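Local coordinates for XC6422 protein (Xanthomonas campestris, PDB 2FUK) that is a small serine hydrolase of the alpha/beta-hydrolase fold without a lid, and probably has hydrolase activity, at residues E133-I138 with P155-V160. Sequence-based numbering, arbitrary orientation.
Sequences EPQVLI and PAQWLV
L137 and W158 pair as neighbours on two parallel strands, their CA atoms 4.8 Å apart. The backbone of L137 is gripped twice. L137 N donates to Q157 O at 3.1 Å, and L137 O accepts from L159 N at 2.9 Å. This alternation is the parallel-sheet pattern.

The L137 side chain can be followed outward. L137 CB rests on the ring of P155, 3.6 Å from P155 CD. CG stands anti to the backbone N (chi1 177°) and comes against W158 CD1. L137 CD2 then lies over one indole face, toward its rim, 3.9 Å from the centroid of the W158 five-membered ring, as a CH-pi contact. V160 CG2 lies over the opposite face, also toward the rim. L137 O meets the same indole at its edge, in plane, and W158 NE1 is hydrogen-bonded to S139 OG.

Q157 NE2 also gives a bent hydrogen bond to Q135 O (3.2 Å, 137° at the hydrogen), from above the carbonyl plane. V136 CG2 packs beside that amide nitrogen.

The contact joins strands 136-140 and 158-163 of the central alpha/beta-hydrolase sheet. Helix 120-132 covers L137 and W158; helix 201-212 covers I138 and L159 on the other face. Strands 112-118 and 186-190 flank the pair.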
ATOM      1  N   GLU A 133      25.907  11.087   7.331  1.00 11.94           N
ATOM      2  CA  GLU A 133      25.720  11.697   6.018  1.00 13.65           C
ATOM      3  C   GLU A 133      24.741  10.988   5.078  1.00 12.57           C
ATOM      4  O   GLU A 133      25.113  10.546   3.981  1.00 13.88           O
ATOM      5  CB  GLU A 133      27.074  11.842   5.323  1.00 16.89           C
ATOM      6  CG  GLU A 133      28.113  12.590   6.144  1.00 20.86           C
ATOM      7  CD  GLU A 133      29.392  12.860   5.367  1.00 22.82           C
ATOM      8  OE1 GLU A 133      30.453  13.040   6.012  1.00 24.53           O
ATOM      9  OE2 GLU A 133      29.333  12.907   4.112  1.00 25.54           O
ATOM     10  N   PRO A 134      23.472  10.871   5.489  1.00 11.27           N
ATOM     11  CA  PRO A 134      22.457  10.217   4.658  1.00 10.06           C
ATOM     12  C   PRO A 134      22.113  11.085   3.443  1.00  9.47           C
ATOM     13  O   PRO A 134      22.283  12.307   3.472  1.00 10.45           O
ATOM     14  CB  PRO A 134      21.281  10.071   5.612  1.00 10.39           C
ATOM     15  CG  PRO A 134      21.412  11.312   6.474  1.00  9.81           C
ATOM     16  CD  PRO A 134      22.897  11.307   6.773  1.00 11.90           C
ATOM     17  N   GLN A 135      21.634  10.452   2.381  1.00  8.92           N
ATOM     18  CA  GLN A 135      21.258  11.172   1.171  1.00  8.64           C
ATOM     19  C   GLN A 135      19.907  11.841   1.405  1.00  8.67           C
ATOM     20  O   GLN A 135      19.644  12.932   0.895  1.00  8.98           O
ATOM     21  CB  GLN A 135      21.196  10.197  -0.014  1.00  8.94           C
ATOM     22  CG  GLN A 135      20.580  10.750  -1.299  1.00 11.68           C
ATOM     23  CD  GLN A 135      20.802   9.821  -2.492  1.00 12.86           C
ATOM     24  OE1 GLN A 135      21.704  10.044  -3.318  1.00 15.34           O
ATOM     25  NE2 GLN A 135      19.992   8.764  -2.578  1.00  9.94           N
ATOM     26  N   VAL A 136      19.063  11.173   2.186  1.00  7.69           N
ATOM     27  CA  VAL A 136      17.737  11.670   2.527  1.00  6.58           C
ATOM     28  C   VAL A 136      17.451  11.385   3.997  1.00  6.35           C
ATOM     29  O   VAL A 136      17.811  10.321   4.509  1.00  6.22           O
ATOM     30  CB  VAL A 136      16.633  10.975   1.686  1.00  6.60           C
ATOM     31  CG1 VAL A 136      15.253  11.223   2.311  1.00  7.80           C
ATOM     32  CG2 VAL A 136      16.653  11.493   0.265  1.00  7.02           C
ATOM     33  N   LEU A 137      16.821  12.344   4.673  1.00  4.98           N
ATOM     34  CA  LEU A 137      16.443  12.181   6.076  1.00  5.97           C
ATOM     35  C   LEU A 137      14.943  12.418   6.188  1.00  6.48           C
ATOM     36  O   LEU A 137      14.429  13.386   5.634  1.00  6.02           O
ATOM     37  CB  LEU A 137      17.166  13.191   6.964  1.00  5.46           C
ATOM     38  CG  LEU A 137      16.800  13.154   8.454  1.00  6.41           C
ATOM     39  CD1 LEU A 137      17.261  11.840   9.077  1.00  8.49           C
ATOM     40  CD2 LEU A 137      17.451  14.331   9.166  1.00  6.91           C
ATOM     41  N   ILE A 138      14.243  11.532   6.892  1.00  4.95           N
ATOM     42  CA  ILE A 138      12.804  11.683   7.077  1.00  6.21           C
ATOM     43  C   ILE A 138      12.518  11.710   8.568  1.00  6.26           C
ATOM     44  O   ILE A 138      12.894  10.788   9.291  1.00  6.22           O
ATOM     45  CB  ILE A 138      12.030  10.514   6.441  1.00  6.00           C
ATOM     46  CG1 ILE A 138      12.290  10.483   4.936  1.00  7.63           C
ATOM     47  CG2 ILE A 138      10.542  10.663   6.718  1.00  7.09           C
ATOM     48  CD1 ILE A 138      11.938   9.161   4.297  1.00  7.31           C
ATOM     49  N   PRO A 155      20.767  16.435   5.901  1.00 11.44           N
ATOM     50  CA  PRO A 155      21.105  16.563   4.486  1.00 11.34           C
ATOM     51  C   PRO A 155      20.163  17.581   3.856  1.00 10.87           C
ATOM     52  O   PRO A 155      19.151  17.953   4.454  1.00 11.96           O
ATOM     53  CB  PRO A 155      20.874  15.155   3.950  1.00 11.55           C
ATOM     54  CG  PRO A 155      19.723  14.675   4.798  1.00 10.09           C
ATOM     55  CD  PRO A 155      20.105  15.147   6.178  1.00  9.59           C
ATOM     56  N   ALA A 156      20.507  18.033   2.655  1.00 12.95           N
ATOM     57  CA  ALA A 156      19.691  19.001   1.939  1.00 12.60           C
ATOM     58  C   ALA A 156      18.292  18.458   1.690  1.00 11.63           C
ATOM     59  O   ALA A 156      17.316  19.195   1.747  1.00 13.88           O
ATOM     60  CB  ALA A 156      20.350  19.356   0.620  1.00 13.70           C
ATOM     61  N   GLN A 157      18.202  17.166   1.395  1.00 10.30           N
ATOM     62  CA  GLN A 157      16.916  16.525   1.157  1.00  9.72           C
ATOM     63  C   GLN A 157      16.409  15.967   2.484  1.00  8.17           C
ATOM     64  O   GLN A 157      16.761  14.860   2.884  1.00  9.39           O
ATOM     65  CB  GLN A 157      17.075  15.421   0.109  1.00  9.57           C
ATOM     66  CG  GLN A 157      17.459  15.993  -1.261  1.00 11.51           C
ATOM     67  CD  GLN A 157      17.887  14.950  -2.285  1.00 11.64           C
ATOM     68  OE1 GLN A 157      17.938  15.244  -3.477  1.00 14.56           O
ATOM     69  NE2 GLN A 157      18.212  13.744  -1.834  1.00 11.32           N
ATOM     70  N   TRP A 158      15.582  16.764   3.153  1.00  7.43           N
ATOM     71  CA  TRP A 158      15.021  16.427   4.453  1.00  7.56           C
ATOM     72  C   TRP A 158      13.516  16.676   4.465  1.00  8.05           C
ATOM     73  O   TRP A 158      13.045  17.752   4.081  1.00  8.49           O
ATOM     74  CB  TRP A 158      15.735  17.269   5.517  1.00  7.18           C
ATOM     75  CG  TRP A 158      15.255  17.114   6.933  1.00  8.10           C
ATOM     76  CD1 TRP A 158      14.613  16.038   7.480  1.00  7.51           C
ATOM     77  CD2 TRP A 158      15.416  18.067   7.990  1.00  9.12           C
ATOM     78  NE1 TRP A 158      14.359  16.268   8.817  1.00  8.82           N
ATOM     79  CE2 TRP A 158      14.844  17.505   9.153  1.00  9.37           C
ATOM     80  CE3 TRP A 158      15.993  19.343   8.066  1.00  9.51           C
ATOM     81  CZ2 TRP A 158      14.827  18.179  10.381  1.00 10.01           C
ATOM     82  CZ3 TRP A 158      15.977  20.014   9.287  1.00 10.13           C
ATOM     83  CH2 TRP A 158      15.396  19.429  10.427  1.00 10.91           C
ATOM     84  N   LEU A 159      12.767  15.666   4.899  1.00  7.12           N
ATOM     85  CA  LEU A 159      11.314  15.741   4.956  1.00  6.76           C
ATOM     86  C   LEU A 159      10.800  15.581   6.381  1.00  5.56           C
ATOM     87  O   LEU A 159      11.216  14.669   7.095  1.00  8.23           O
ATOM     88  CB  LEU A 159      10.702  14.646   4.079  1.00  6.87           C
ATOM     89  CG  LEU A 159       9.191  14.414   4.160  1.00  7.82           C
ATOM     90  CD1 LEU A 159       8.439  15.614   3.609  1.00 10.11           C
ATOM     91  CD2 LEU A 159       8.836  13.163   3.367  1.00  9.28           C
ATOM     92  N   VAL A 160       9.901  16.476   6.783  1.00  6.37           N
ATOM     93  CA  VAL A 160       9.299  16.430   8.110  1.00  6.21           C
ATOM     94  C   VAL A 160       7.787  16.269   7.965  1.00  7.53           C
ATOM     95  O   VAL A 160       7.148  16.989   7.193  1.00  6.69           O
ATOM     96  CB  VAL A 160       9.578  17.723   8.916  1.00  6.84           C
ATOM     97  CG1 VAL A 160       8.773  17.706  10.217  1.00  9.18           C
ATOM     98  CG2 VAL A 160      11.059  17.837   9.225  1.00  6.33           C
TER